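Local coordinates for putative Acyl-CoA binding protein (ACBP) (Oryza sativa Japonica Group, PDB 5H3G) that binds medium- and long-chain acyl-CoA esters with high affinity, and also binds phosphatidic acid and phosphatidylcholine in vitro, at residues Ile31-Tyr36 with Arg57-Ala62; Val41-Thr46 with Ala65-Ser70; Glu8-Tyr13 with Glu73-Tyr78; Lys18-Ser23 with Lys83-Glu88. All blocks are in the same frame, centred on the assembly; numbering follows the deposited sequence.

Contact 1: Ile31-Tyr36 with Arg57-Ala62; sequences ILYGLY and RAKWDA
Gly34 and Ala62 mark the closest pass of the two helical backbones, with 4.7 Å between Gly34 CA and Ala62 CA. Glycine suits this place because, with no side chain, it lets Ala62 O come within 3.7 Å of Gly34 CA. Ala62 adds just a methyl group, directed at segment 31-36, small enough for so close a pass. The contact continues with Tyr33, next to Gly34, and Lys59, a turn before Ala62. The Tyr33 ring is swung out toward helix 57-64, with CG anti to the backbone N (chi1 172°), and the aliphatic part of Lys59 is laid across one of its faces. Lys59 CG stands 4.1 Å from the Tyr33 ring centroid and 12° off the normal, a CH-pi contact almost over the centre. This helix pair belongs to the compact helical fold of the acyl-CoA-binding proteins, and Tyr33, Gly34 and Lys59 are assigned to the acyl-CoA site by similarity to relatives. Lys59 CB meets Tyr33 CE2 at 3.5 Å, and the Lys59 carbonyl O lies 3.4 Å from the same carbon. Beyond CG the lysine is extended, crossing the tyrosine at about a right angle, so its methylenes serve the ring while the ammonium group is carried past it. Leu30, a turn earlier on helix 26-41, also touches the Lys59 side chain.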
loop_
_atom_site.group_PDB
_atom_site.type_symbol
_atom_site.label_atom_id
_atom_site.label_comp_id
_atom_site.label_asym_id
_atom_site.label_seq_id
_atom_site.Cartn_x
_atom_site.Cartn_y
_atom_site.Cartn_z
ATOM N N ILE A 31 0.113 -4.949 2.849
ATOM C CA ILE A 31 -1.103 -4.415 2.241
ATOM C C ILE A 31 -0.835 -3.039 1.644
ATOM O O ILE A 31 -1.232 -2.747 0.509
ATOM C CB ILE A 31 -2.242 -4.381 3.272
ATOM C CG1 ILE A 31 -2.737 -5.804 3.546
ATOM C CG2 ILE A 31 -3.382 -3.486 2.789
ATOM C CD1 ILE A 31 -3.519 -5.935 4.817
ATOM N N LEU A 32 -0.139 -2.179 2.390
ATOM C CA LEU A 32 0.182 -0.852 1.875
ATOM C C LEU A 32 1.106 -0.942 0.671
ATOM O O LEU A 32 0.940 -0.194 -0.303
ATOM C CB LEU A 32 0.829 0.010 2.966
ATOM C CG LEU A 32 -0.057 0.369 4.159
ATOM C CD1 LEU A 32 0.622 1.403 5.037
ATOM C CD2 LEU A 32 -1.399 0.868 3.639
ATOM N N TYR A 33 2.095 -1.834 0.726
ATOM C CA TYR A 33 3.008 -1.991 -0.401
ATOM C C TYR A 33 2.236 -2.325 -1.669
ATOM O O TYR A 33 2.413 -1.677 -2.705
ATOM C CB TYR A 33 4.065 -3.066 -0.093
ATOM C CG TYR A 33 4.934 -3.416 -1.296
ATOM C CD1 TYR A 33 6.079 -2.682 -1.594
ATOM C CD2 TYR A 33 4.586 -4.463 -2.149
ATOM C CE1 TYR A 33 6.864 -2.997 -2.713
ATOM C CE2 TYR A 33 5.349 -4.771 -3.268
ATOM C CZ TYR A 33 6.484 -4.044 -3.535
ATOM O OH TYR A 33 7.235 -4.382 -4.645
ATOM N N GLY A 34 1.360 -3.323 -1.602
ATOM C CA GLY A 34 0.674 -3.740 -2.816
ATOM C C GLY A 34 -0.166 -2.632 -3.415
ATOM O O GLY A 34 -0.162 -2.424 -4.633
ATOM N N LEU A 35 -0.897 -1.903 -2.571
ATOM C CA LEU A 35 -1.731 -0.818 -3.067
ATOM C C LEU A 35 -0.885 0.333 -3.586
ATOM O O LEU A 35 -1.250 0.981 -4.570
ATOM C CB LEU A 35 -2.678 -0.330 -1.975
ATOM C CG LEU A 35 -3.804 -1.301 -1.655
ATOM C CD1 LEU A 35 -4.479 -0.862 -0.364
ATOM C CD2 LEU A 35 -4.751 -1.272 -2.826
ATOM N N TYR A 36 0.253 0.613 -2.942
ATOM C CA TYR A 36 1.106 1.687 -3.430
ATOM C C TYR A 36 1.654 1.364 -4.813
ATOM O O TYR A 36 1.654 2.219 -5.707
ATOM C CB TYR A 36 2.252 1.932 -2.452
ATOM C CG TYR A 36 3.070 3.151 -2.818
ATOM C CD1 TYR A 36 2.683 4.413 -2.410
ATOM C CD2 TYR A 36 4.214 3.034 -3.597
ATOM C CE1 TYR A 36 3.435 5.541 -2.739
ATOM C CE2 TYR A 36 4.961 4.143 -3.946
ATOM C CZ TYR A 36 4.569 5.404 -3.513
ATOM O OH TYR A 36 5.313 6.513 -3.846
ATOM N N ARG A 57 8.702 -12.872 -2.285
ATOM C CA ARG A 57 7.427 -13.402 -2.769
ATOM C C ARG A 57 6.243 -12.734 -2.075
ATOM O O ARG A 57 5.213 -12.478 -2.708
ATOM C CB ARG A 57 7.372 -14.929 -2.601
ATOM C CG ARG A 57 5.979 -15.547 -2.827
ATOM C CD ARG A 57 5.965 -17.085 -2.723
ATOM N NE ARG A 57 6.273 -17.709 -4.008
ATOM C CZ ARG A 57 5.839 -18.906 -4.393
ATOM N NH1 ARG A 57 5.075 -19.639 -3.592
ATOM N NH2 ARG A 57 6.169 -19.369 -5.584
ATOM N N ALA A 58 6.364 -12.445 -0.777
ATOM C CA ALA A 58 5.253 -11.835 -0.054
ATOM C C ALA A 58 4.872 -10.479 -0.640
ATOM O O ALA A 58 3.681 -10.177 -0.785
ATOM C CB ALA A 58 5.599 -11.702 1.431
ATOM N N LYS A 59 5.863 -9.638 -0.952
ATOM C CA LYS A 59 5.579 -8.348 -1.576
ATOM C C LYS A 59 4.930 -8.528 -2.942
ATOM O O LYS A 59 3.935 -7.870 -3.261
ATOM C CB LYS A 59 6.862 -7.525 -1.707
ATOM C CG LYS A 59 7.319 -6.883 -0.409
ATOM C CD LYS A 59 8.585 -6.048 -0.608
ATOM C CE LYS A 59 8.827 -5.139 0.591
ATOM N NZ LYS A 59 10.102 -4.364 0.481
ATOM N N TRP A 60 5.491 -9.408 -3.771
ATOM C CA TRP A 60 4.902 -9.634 -5.087
ATOM C C TRP A 60 3.460 -10.117 -4.963
ATOM O O TRP A 60 2.564 -9.628 -5.665
ATOM C CB TRP A 60 5.753 -10.635 -5.859
ATOM C CG TRP A 60 5.346 -10.813 -7.295
ATOM C CD1 TRP A 60 5.947 -10.252 -8.385
ATOM C CD2 TRP A 60 4.279 -11.629 -7.802
ATOM N NE1 TRP A 60 5.315 -10.654 -9.534
ATOM C CE2 TRP A 60 4.286 -11.496 -9.207
ATOM C CE3 TRP A 60 3.311 -12.447 -7.207
ATOM C CZ2 TRP A 60 3.367 -12.156 -10.024
ATOM C CZ3 TRP A 60 2.405 -13.106 -8.022
ATOM C CH2 TRP A 60 2.437 -12.952 -9.416
ATOM N N ASP A 61 3.209 -11.039 -4.032
ATOM C CA ASP A 61 1.855 -11.545 -3.819
ATOM C C ASP A 61 0.901 -10.433 -3.400
ATOM O O ASP A 61 -0.260 -10.407 -3.822
ATOM C CB ASP A 61 1.864 -12.653 -2.765
ATOM C CG ASP A 61 2.368 -13.984 -3.309
ATOM O OD1 ASP A 61 2.495 -14.149 -4.542
ATOM O OD2 ASP A 61 2.633 -14.887 -2.490
ATOM N N ALA A 62 1.367 -9.501 -2.561
ATOM C CA ALA A 62 0.492 -8.418 -2.137
ATOM C C ALA A 62 0.112 -7.539 -3.318
ATOM O O ALA A 62 -1.010 -7.028 -3.393
ATOM C CB ALA A 62 1.176 -7.588 -1.046
#

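Contact 2: Val41-Thr46 with Ala65-Ser70; sequences VGDVNT and AVEGKS
Asp43 OD1 accepts the backbone N-H of Gly68, the one hydrogen bond between these two loops, at 3.0 Å from Gly68 N to Asp43 OD1 and nearly straight at 167°. The donor comes in on the syn side of the carboxylate, but 32° out of its plane. The aliphatic part of Glu67 crosses one face of the Asp43 carboxylate at about a right angle, with Glu67 CG 3.4 Å from Asp43 OD1; that CG lies anti to its own backbone N, and the chain runs on extended across Asp43. The two carboxylates are turned almost perpendicular, and Asp43 OD2 lies 3.9 Å from Glu67 OE2, an approach of like charges that is probably eased by the partners around it: Lys64 forms a salt bridge with Glu67 OE1, and the Gln38 side-chain amide donates to Asp43 OD1 as well as to Lys69 O. The backbone N-H of Gly68 is presented by a type II beta turn from Val66 to Lys69. Gly68 holds the third position of that turn, with the positive phi (96°) that glycine accepts readily. Gly42, also at positive phi, lets the chain leave helix 26-41 and brings Asp43 across. Farther along, Ser70 N-caps helix 71-92 through Glu73 N. The contact therefore joins the exits of two helices at the surface: Val44 packs on Trp60 and Trp63 of helix 57-64, and Val66 leans on Leu35 and Gln38 of helix 26-41.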
loop_
_atom_site.group_PDB
_atom_site.type_symbol
_atom_site.label_atom_id
_atom_site.label_comp_id
_atom_site.label_asym_id
_atom_site.label_seq_id
_atom_site.Cartn_x
_atom_site.Cartn_y
_atom_site.Cartn_z
ATOM N N VAL A 41 2.111 2.443 -10.398
ATOM C CA VAL A 41 2.628 1.850 -11.628
ATOM C C VAL A 41 1.683 0.825 -12.242
ATOM O O VAL A 41 1.978 0.308 -13.328
ATOM C CB VAL A 41 4.030 1.238 -11.428
ATOM C CG1 VAL A 41 5.018 2.331 -11.062
ATOM C CG2 VAL A 41 4.021 0.159 -10.372
ATOM N N GLY A 42 0.562 0.512 -11.600
ATOM C CA GLY A 42 -0.393 -0.388 -12.229
ATOM C C GLY A 42 -0.094 -1.858 -11.986
ATOM O O GLY A 42 0.577 -2.241 -11.020
ATOM N N ASP A 43 -0.606 -2.692 -12.893
ATOM C CA ASP A 43 -0.586 -4.135 -12.693
ATOM C C ASP A 43 0.837 -4.654 -12.581
ATOM O O ASP A 43 1.731 -4.226 -13.318
ATOM C CB ASP A 43 -1.264 -4.862 -13.859
ATOM C CG ASP A 43 -2.780 -4.755 -13.836
ATOM O OD1 ASP A 43 -3.348 -4.293 -12.830
ATOM O OD2 ASP A 43 -3.412 -5.145 -14.851
ATOM N N VAL A 44 1.027 -5.631 -11.693
ATOM C CA VAL A 44 2.327 -6.280 -11.585
ATOM C C VAL A 44 2.690 -6.907 -12.919
ATOM O O VAL A 44 1.876 -7.590 -13.552
ATOM C CB VAL A 44 2.334 -7.306 -10.439
ATOM C CG1 VAL A 44 1.285 -8.388 -10.655
ATOM C CG2 VAL A 44 3.719 -7.915 -10.291
ATOM N N ASN A 45 3.922 -6.656 -13.356
ATOM C CA ASN A 45 4.412 -7.005 -14.683
ATOM C C ASN A 45 5.586 -7.977 -14.608
ATOM O O ASN A 45 6.513 -7.900 -15.415
ATOM C CB ASN A 45 4.821 -5.744 -15.443
ATOM C CG ASN A 45 5.922 -4.963 -14.728
ATOM O OD1 ASN A 45 5.912 -4.828 -13.503
ATOM N ND2 ASN A 45 6.888 -4.465 -15.497
ATOM N N THR A 46 5.569 -8.880 -13.632
ATOM C CA THR A 46 6.594 -9.903 -13.494
ATOM C C THR A 46 5.943 -11.204 -13.054
ATOM O O THR A 46 4.781 -11.236 -12.639
ATOM C CB THR A 46 7.690 -9.497 -12.498
ATOM O OG1 THR A 46 7.098 -8.973 -11.303
ATOM C CG2 THR A 46 8.601 -8.455 -13.101
ATOM N N ALA A 65 -2.326 -9.305 -5.675
ATOM C CA ALA A 65 -3.659 -9.418 -5.100
ATOM C C ALA A 65 -4.568 -8.250 -5.457
ATOM O O ALA A 65 -5.796 -8.397 -5.391
ATOM C CB ALA A 65 -3.568 -9.553 -3.581
ATOM N N VAL A 66 -4.019 -7.098 -5.822
ATOM C CA VAL A 66 -4.841 -5.945 -6.166
ATOM C C VAL A 66 -4.784 -5.660 -7.664
ATOM O O VAL A 66 -5.138 -4.568 -8.105
ATOM C CB VAL A 66 -4.453 -4.715 -5.330
ATOM C CG1 VAL A 66 -4.856 -4.927 -3.881
ATOM C CG2 VAL A 66 -2.930 -4.471 -5.412
ATOM N N GLU A 67 -4.337 -6.638 -8.451
ATOM C CA GLU A 67 -4.328 -6.494 -9.899
ATOM C C GLU A 67 -5.719 -6.142 -10.420
ATOM O O GLU A 67 -6.732 -6.630 -9.910
ATOM C CB GLU A 67 -3.841 -7.787 -10.551
ATOM C CG GLU A 67 -3.575 -7.643 -12.042
ATOM C CD GLU A 67 -2.763 -8.787 -12.622
ATOM O OE1 GLU A 67 -2.826 -9.906 -12.083
ATOM O OE2 GLU A 67 -2.056 -8.561 -13.627
ATOM N N GLY A 68 -5.757 -5.268 -11.429
ATOM C CA GLY A 68 -6.994 -4.839 -12.047
ATOM C C GLY A 68 -7.572 -3.534 -11.535
ATOM O O GLY A 68 -8.559 -3.051 -12.110
ATOM N N LYS A 69 -7.010 -2.942 -10.478
ATOM C CA LYS A 69 -7.584 -1.710 -9.959
ATOM C C LYS A 69 -7.051 -0.510 -10.739
ATOM O O LYS A 69 -5.848 -0.408 -10.994
ATOM C CB LYS A 69 -7.267 -1.549 -8.467
ATOM C CG LYS A 69 -7.795 -2.653 -7.552
ATOM C CD LYS A 69 -7.566 -2.259 -6.091
ATOM C CE LYS A 69 -8.100 -3.293 -5.117
ATOM N NZ LYS A 69 -9.586 -3.293 -5.023
ATOM N N SER A 70 -7.938 0.414 -11.090
ATOM C CA SER A 70 -7.491 1.661 -11.690
ATOM C C SER A 70 -6.599 2.452 -10.728
ATOM O O SER A 70 -6.544 2.197 -9.519
ATOM C CB SER A 70 -8.683 2.521 -12.086
ATOM O OG SER A 70 -9.376 2.964 -10.932
#

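Contact 3: Glu8-Tyr13 with Glu73-Tyr78; sequences EDFEQY and EAMSDY
Phe10 is gripped between Met75 and Tyr78, and here the contact is tight. Its CG lies anti to the backbone N (chi1 177°), which directs the ring toward helix 71-92. Over one face comes the extended Met75 chain: its CG is 3.8 Å from the Phe10 centroid, displaced toward the rim, in a CH-pi contact. The sulfur takes an oblique Met-aromatic position, with Met75 SD 4.5 Å from that centroid, and the terminal methyl reaches Phe10 CD2, 3.6 Å from Met75 CE. A long, flexible, polarisable methionine is well suited to follow the ring in this way. With Tyr78 the phenylalanine makes an offset edge-to-face pair, the Phe10 edge directed at the Tyr78 face, ring centroids 5.2 Å apart and planes inclined at 61°.

Toward Tyr13 the fit slackens. Its ring turns away to Ile79 and Leu86, and across the contact it offers mainly backbone, Tyr13 O standing 4.1 Å from Tyr78 OH without a hydrogen bond. Glu8, Glu11 and Gln12 occupy the solvent side of helix 4-17, where charged and polar groups belong. Tyr78 is assigned to the acyl-CoA site by similarity. The two helical segments run at 42°, their axes 9.5 Å apart, and helix 26-41 completes the core through Ala39 and Thr40, which touch Phe10.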
loop_
_atom_site.group_PDB
_atom_site.type_symbol
_atom_site.label_atom_id
_atom_site.label_comp_id
_atom_site.label_asym_id
_atom_site.label_seq_id
_atom_site.Cartn_x
_atom_site.Cartn_y
_atom_site.Cartn_z
ATOM N N GLU A 8 -3.935 14.582 -4.793
ATOM C CA GLU A 8 -3.408 15.356 -3.674
ATOM C C GLU A 8 -3.493 14.558 -2.381
ATOM O O GLU A 8 -2.514 14.460 -1.634
ATOM C CB GLU A 8 -4.175 16.676 -3.543
ATOM C CG GLU A 8 -4.032 17.598 -4.752
ATOM C CD GLU A 8 -4.924 18.838 -4.683
ATOM O OE1 GLU A 8 -5.837 18.886 -3.830
ATOM O OE2 GLU A 8 -4.707 19.768 -5.491
ATOM N N ASP A 9 -4.671 13.983 -2.107
ATOM C CA ASP A 9 -4.852 13.129 -0.936
ATOM C C ASP A 9 -3.838 12.001 -0.921
ATOM O O ASP A 9 -3.287 11.667 0.130
ATOM C CB ASP A 9 -6.260 12.526 -0.924
ATOM C CG ASP A 9 -7.328 13.510 -0.500
ATOM O OD1 ASP A 9 -6.996 14.614 -0.037
ATOM O OD2 ASP A 9 -8.517 13.154 -0.639
ATOM N N PHE A 10 -3.596 11.387 -2.078
ATOM C CA PHE A 10 -2.705 10.234 -2.128
ATOM C C PHE A 10 -1.288 10.632 -1.744
ATOM O O PHE A 10 -0.628 9.946 -0.958
ATOM C CB PHE A 10 -2.729 9.620 -3.525
ATOM C CG PHE A 10 -1.777 8.457 -3.703
ATOM C CD1 PHE A 10 -2.085 7.209 -3.203
ATOM C CD2 PHE A 10 -0.575 8.618 -4.385
ATOM C CE1 PHE A 10 -1.219 6.133 -3.361
ATOM C CE2 PHE A 10 0.300 7.551 -4.546
ATOM C CZ PHE A 10 -0.026 6.303 -4.044
ATOM N N GLU A 11 -0.799 11.728 -2.316
ATOM C CA GLU A 11 0.545 12.174 -1.996
ATOM C C GLU A 11 0.638 12.577 -0.535
ATOM O O GLU A 11 1.638 12.292 0.127
ATOM C CB GLU A 11 0.941 13.308 -2.935
ATOM C CG GLU A 11 0.986 12.829 -4.385
ATOM C CD GLU A 11 1.130 13.949 -5.395
ATOM O OE1 GLU A 11 1.242 15.122 -4.984
ATOM O OE2 GLU A 11 1.124 13.648 -6.608
ATOM N N GLN A 12 -0.420 13.186 -0.002
ATOM C CA GLN A 12 -0.410 13.573 1.405
ATOM C C GLN A 12 -0.361 12.350 2.310
ATOM O O GLN A 12 0.445 12.287 3.247
ATOM C CB GLN A 12 -1.631 14.437 1.717
ATOM C CG GLN A 12 -1.570 15.829 1.095
ATOM C CD GLN A 12 -2.850 16.624 1.294
ATOM O OE1 GLN A 12 -3.666 16.307 2.163
ATOM N NE2 GLN A 12 -3.036 17.658 0.481
ATOM N N TYR A 13 -1.206 11.358 2.045
ATOM C CA TYR A 13 -1.226 10.196 2.921
ATOM C C TYR A 13 -0.014 9.303 2.715
ATOM O O TYR A 13 0.420 8.644 3.663
ATOM C CB TYR A 13 -2.525 9.430 2.741
ATOM C CG TYR A 13 -3.613 10.090 3.543
ATOM C CD1 TYR A 13 -3.605 10.029 4.927
ATOM C CD2 TYR A 13 -4.620 10.814 2.920
ATOM C CE1 TYR A 13 -4.578 10.653 5.671
ATOM C CE2 TYR A 13 -5.599 11.437 3.652
ATOM C CZ TYR A 13 -5.578 11.350 5.029
ATOM O OH TYR A 13 -6.557 11.968 5.774
ATOM N N GLU A 73 -8.810 3.815 -8.198
ATOM C CA GLU A 73 -9.249 2.833 -7.201
ATOM C C GLU A 73 -8.143 2.518 -6.202
ATOM O O GLU A 73 -8.391 2.453 -4.992
ATOM C CB GLU A 73 -9.701 1.533 -7.871
ATOM C CG GLU A 73 -11.091 1.574 -8.473
ATOM C CD GLU A 73 -11.451 0.313 -9.266
ATOM O OE1 GLU A 73 -10.543 -0.379 -9.775
ATOM O OE2 GLU A 73 -12.651 0.013 -9.393
ATOM N N ALA A 74 -6.930 2.256 -6.695
ATOM C CA ALA A 74 -5.856 1.822 -5.804
ATOM C C ALA A 74 -5.370 2.966 -4.931
ATOM O O ALA A 74 -5.060 2.753 -3.752
ATOM C CB ALA A 74 -4.702 1.230 -6.612
ATOM N N MET A 75 -5.286 4.179 -5.489
ATOM C CA MET A 75 -5.030 5.360 -4.667
ATOM C C MET A 75 -6.072 5.473 -3.575
ATOM O O MET A 75 -5.748 5.753 -2.414
ATOM C CB MET A 75 -5.055 6.638 -5.511
ATOM C CG MET A 75 -3.787 6.967 -6.255
ATOM S SD MET A 75 -3.843 8.606 -7.025
ATOM C CE MET A 75 -2.148 8.695 -7.568
ATOM N N SER A 76 -7.334 5.261 -3.954
ATOM C CA SER A 76 -8.448 5.254 -3.022
ATOM C C SER A 76 -8.213 4.286 -1.874
ATOM O O SER A 76 -8.313 4.654 -0.695
ATOM C CB SER A 76 -9.726 4.857 -3.780
ATOM O OG SER A 76 -9.886 5.653 -4.923
ATOM N N ASP A 77 -7.959 3.028 -2.209
ATOM C CA ASP A 77 -7.802 2.015 -1.179
ATOM C C ASP A 77 -6.592 2.308 -0.319
ATOM O O ASP A 77 -6.658 2.187 0.904
ATOM C CB ASP A 77 -7.666 0.642 -1.807
ATOM C CG ASP A 77 -8.924 0.198 -2.467
ATOM O OD1 ASP A 77 -9.994 0.578 -1.959
ATOM O OD2 ASP A 77 -8.834 -0.501 -3.492
ATOM N N TYR A 78 -5.473 2.678 -0.950
ATOM C CA TYR A 78 -4.267 3.009 -0.192
ATOM C C TYR A 78 -4.578 4.062 0.864
ATOM O O TYR A 78 -4.223 3.912 2.039
ATOM C CB TYR A 78 -3.162 3.492 -1.148
ATOM C CG TYR A 78 -1.925 3.955 -0.408
ATOM C CD1 TYR A 78 -0.944 3.049 -0.039
ATOM C CD2 TYR A 78 -1.778 5.286 -0.031
ATOM C CE1 TYR A 78 0.196 3.470 0.669
ATOM C CE2 TYR A 78 -0.654 5.714 0.679
ATOM C CZ TYR A 78 0.316 4.794 1.027
ATOM O OH TYR A 78 1.425 5.211 1.751
#

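Contact 4: Lys18-Ser23 with Lys83-Glu88; sequences KTLPES and KQLLEE
The loop joining helix 4-17 to helix 26-41 folds back on the C-terminal helix 71-92, with Leu20 resting on Leu85 and Leu86 and Thr19 on Leu86. Leu20 does most of the touching. One of its branches lies against the helix backbone, Leu20 CD2 being 3.7 Å from Leu85 O, and the same methyl meets side chains next to that carbonyl: Leu85 CB at 4.0 Å from Leu20 CD2, and Leu86 CD2 at 3.9 Å from it. CD2 thus bridges Leu85 and Leu86, while Leu20 CD1 adds a second touch on Leu85 CB at 4.1 Å, which a forked side chain allows. These distances belong to one of two conformers modelled for Leu20. Thr19, near the start of the loop, has its OG1 3.5 Å from Leu86 CD2, a van der Waals approach, and hydrogen-bonded to Lys16 O. With chi1 71°, the hydroxyl sits between the backbone N and carbonyl carbon, turned back toward the end of helix 4-17. Leu86 also packs on Lys16, while Leu85 reaches Asn28 and Leu32 of helix 26-41. Lys18, assigned to acyl-CoA binding by similarity, belongs to the same loop. No hydrogen bond or salt bridge crosses between the segments; here the contact rests on van der Waals packing of apolar carbon, consistent with the local mobility that the two conformers of Leu20 suggest.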
loop_
_atom_site.group_PDB
_atom_site.type_symbol
_atom_site.label_atom_id
_atom_site.label_comp_id
_atom_site.label_asym_id
_atom_site.label_seq_id
_atom_site.Cartn_x
_atom_site.Cartn_y
_atom_site.Cartn_z
ATOM N N LYS A 18 4.677 7.622 6.551
ATOM C CA LYS A 18 6.011 7.569 7.143
ATOM C C LYS A 18 5.974 7.693 8.660
ATOM O O LYS A 18 6.931 7.282 9.336
ATOM C CB LYS A 18 6.893 8.692 6.587
ATOM C CG LYS A 18 7.018 8.772 5.076
ATOM C CD LYS A 18 7.884 9.980 4.698
ATOM C CE LYS A 18 7.897 10.235 3.208
ATOM N NZ LYS A 18 8.801 11.378 2.879
ATOM N N THR A 19 4.914 8.292 9.211
ATOM C CA THR A 19 4.804 8.494 10.652
ATOM C C THR A 19 4.274 7.273 11.383
ATOM O O THR A 19 4.231 7.283 12.617
ATOM C CB THR A 19 3.908 9.691 10.980
ATOM O OG1 THR A 19 2.538 9.367 10.694
ATOM C CG2 THR A 19 4.330 10.906 10.167
ATOM N N LEU A 20 3.867 6.233 10.670
ATOM C CA LEU A 20 3.444 5.030 11.359
ATOM C C LEU A 20 4.634 4.428 12.107
ATOM O O LEU A 20 5.780 4.527 11.652
ATOM C CB LEU A 20 2.865 4.025 10.366
ATOM C CG LEU A 20 1.557 4.460 9.708
ATOM C CD1 LEU A 20 1.210 3.506 8.570
ATOM C CD2 LEU A 20 0.434 4.509 10.759
ATOM N N PRO A 21 4.397 3.836 13.277
ATOM C CA PRO A 21 5.509 3.247 14.036
ATOM C C PRO A 21 6.294 2.233 13.218
ATOM O O PRO A 21 5.755 1.510 12.378
ATOM C CB PRO A 21 4.812 2.575 15.222
ATOM C CG PRO A 21 3.514 3.312 15.368
ATOM C CD PRO A 21 3.111 3.744 13.994
ATOM N N GLU A 22 7.600 2.181 13.489
ATOM C CA GLU A 22 8.429 1.152 12.881
ATOM C C GLU A 22 7.905 -0.239 13.207
ATOM O O GLU A 22 8.112 -1.178 12.429
ATOM C CB GLU A 22 9.877 1.310 13.357
ATOM C CG GLU A 22 10.890 0.507 12.559
ATOM C CD GLU A 22 10.969 0.942 11.105
ATOM O OE1 GLU A 22 10.730 2.137 10.818
ATOM O OE2 GLU A 22 11.265 0.084 10.245
ATOM N N SER A 23 7.197 -0.384 14.328
ATOM C CA SER A 23 6.701 -1.677 14.777
ATOM C C SER A 23 5.411 -2.089 14.086
ATOM O O SER A 23 4.864 -3.146 14.422
ATOM C CB SER A 23 6.492 -1.656 16.295
ATOM O OG SER A 23 5.478 -0.737 16.652
ATOM N N LYS A 83 -5.276 5.733 6.387
ATOM C CA LYS A 83 -6.104 6.451 7.351
ATOM C C LYS A 83 -6.457 5.569 8.540
ATOM O O LYS A 83 -6.363 5.987 9.699
ATOM C CB LYS A 83 -7.374 6.947 6.662
ATOM C CG LYS A 83 -8.356 7.582 7.591
ATOM C CD LYS A 83 -7.712 8.747 8.311
ATOM C CE LYS A 83 -8.760 9.544 9.058
ATOM N NZ LYS A 83 -8.147 10.661 9.826
ATOM N N GLN A 84 -6.879 4.333 8.261
ATOM C CA GLN A 84 -7.217 3.405 9.335
ATOM C C GLN A 84 -6.010 3.143 10.229
ATOM O O GLN A 84 -6.108 3.196 11.462
ATOM C CB GLN A 84 -7.751 2.103 8.748
ATOM C CG GLN A 84 -8.138 1.087 9.796
ATOM C CD GLN A 84 -8.620 -0.210 9.186
ATOM O OE1 GLN A 84 -8.453 -0.447 7.983
ATOM N NE2 GLN A 84 -9.219 -1.060 10.008
ATOM N N LEU A 85 -4.854 2.877 9.619
ATOM C CA LEU A 85 -3.651 2.611 10.402
ATOM C C LEU A 85 -3.234 3.826 11.224
ATOM O O LEU A 85 -2.775 3.684 12.366
ATOM C CB LEU A 85 -2.516 2.176 9.467
ATOM C CG LEU A 85 -2.678 0.734 8.985
ATOM C CD1 LEU A 85 -1.817 0.485 7.777
ATOM C CD2 LEU A 85 -2.311 -0.239 10.089
ATOM N N LEU A 86 -3.379 5.029 10.658
ATOM C CA LEU A 86 -3.036 6.245 11.394
ATOM C C LEU A 86 -3.945 6.428 12.601
ATOM O O LEU A 86 -3.490 6.838 13.679
ATOM C CB LEU A 86 -3.133 7.460 10.474
ATOM C CG LEU A 86 -1.993 7.617 9.466
ATOM C CD1 LEU A 86 -2.441 8.571 8.369
ATOM C CD2 LEU A 86 -0.719 8.128 10.117
ATOM N N GLU A 87 -5.227 6.116 12.444
ATOM C CA GLU A 87 -6.136 6.208 13.576
ATOM C C GLU A 87 -5.826 5.139 14.615
ATOM O O GLU A 87 -5.893 5.394 15.822
ATOM C CB GLU A 87 -7.577 6.115 13.085
ATOM C CG GLU A 87 -7.986 7.391 12.356
ATOM C CD GLU A 87 -7.732 8.647 13.201
ATOM O OE1 GLU A 87 -8.355 8.771 14.274
ATOM O OE2 GLU A 87 -6.901 9.494 12.806
ATOM N N GLU A 88 -5.444 3.949 14.165
ATOM C CA GLU A 88 -5.087 2.901 15.113
ATOM C C GLU A 88 -3.793 3.238 15.848
ATOM O O GLU A 88 -3.675 2.976 17.054
ATOM C CB GLU A 88 -4.997 1.562 14.375
ATOM C CG GLU A 88 -6.377 1.052 13.907
ATOM C CD GLU A 88 -6.295 -0.072 12.883
ATOM O OE1 GLU A 88 -7.230 -0.909 12.823
ATOM O OE2 GLU A 88 -5.322 -0.109 12.119
#

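In the fold
All four contacts tie one small all-helical domain together. Helix 71-92 carries contacts 3 and 4, whose centres are about 15 Å apart, and both reach back to the N-terminal region: helix 4-17 in contact 3, the loop after it in contact 4. Contacts 1 and 2, centres about 10 Å apart, join helix 26-41 and its following loop to helix 57-64 and its following loop; they alternate along the chain, within the span bridged by contacts 3 and 4. Contacts 2 and 4 lie on opposite sides of the chain's centre, their centres about 24 Å apart. Contacts 1, 3 and 4 contain residues assigned to acyl-CoA binding by similarity, so that site probably draws on helices 26-41, 57-64 and 71-92 and on the loop after helix 4-17.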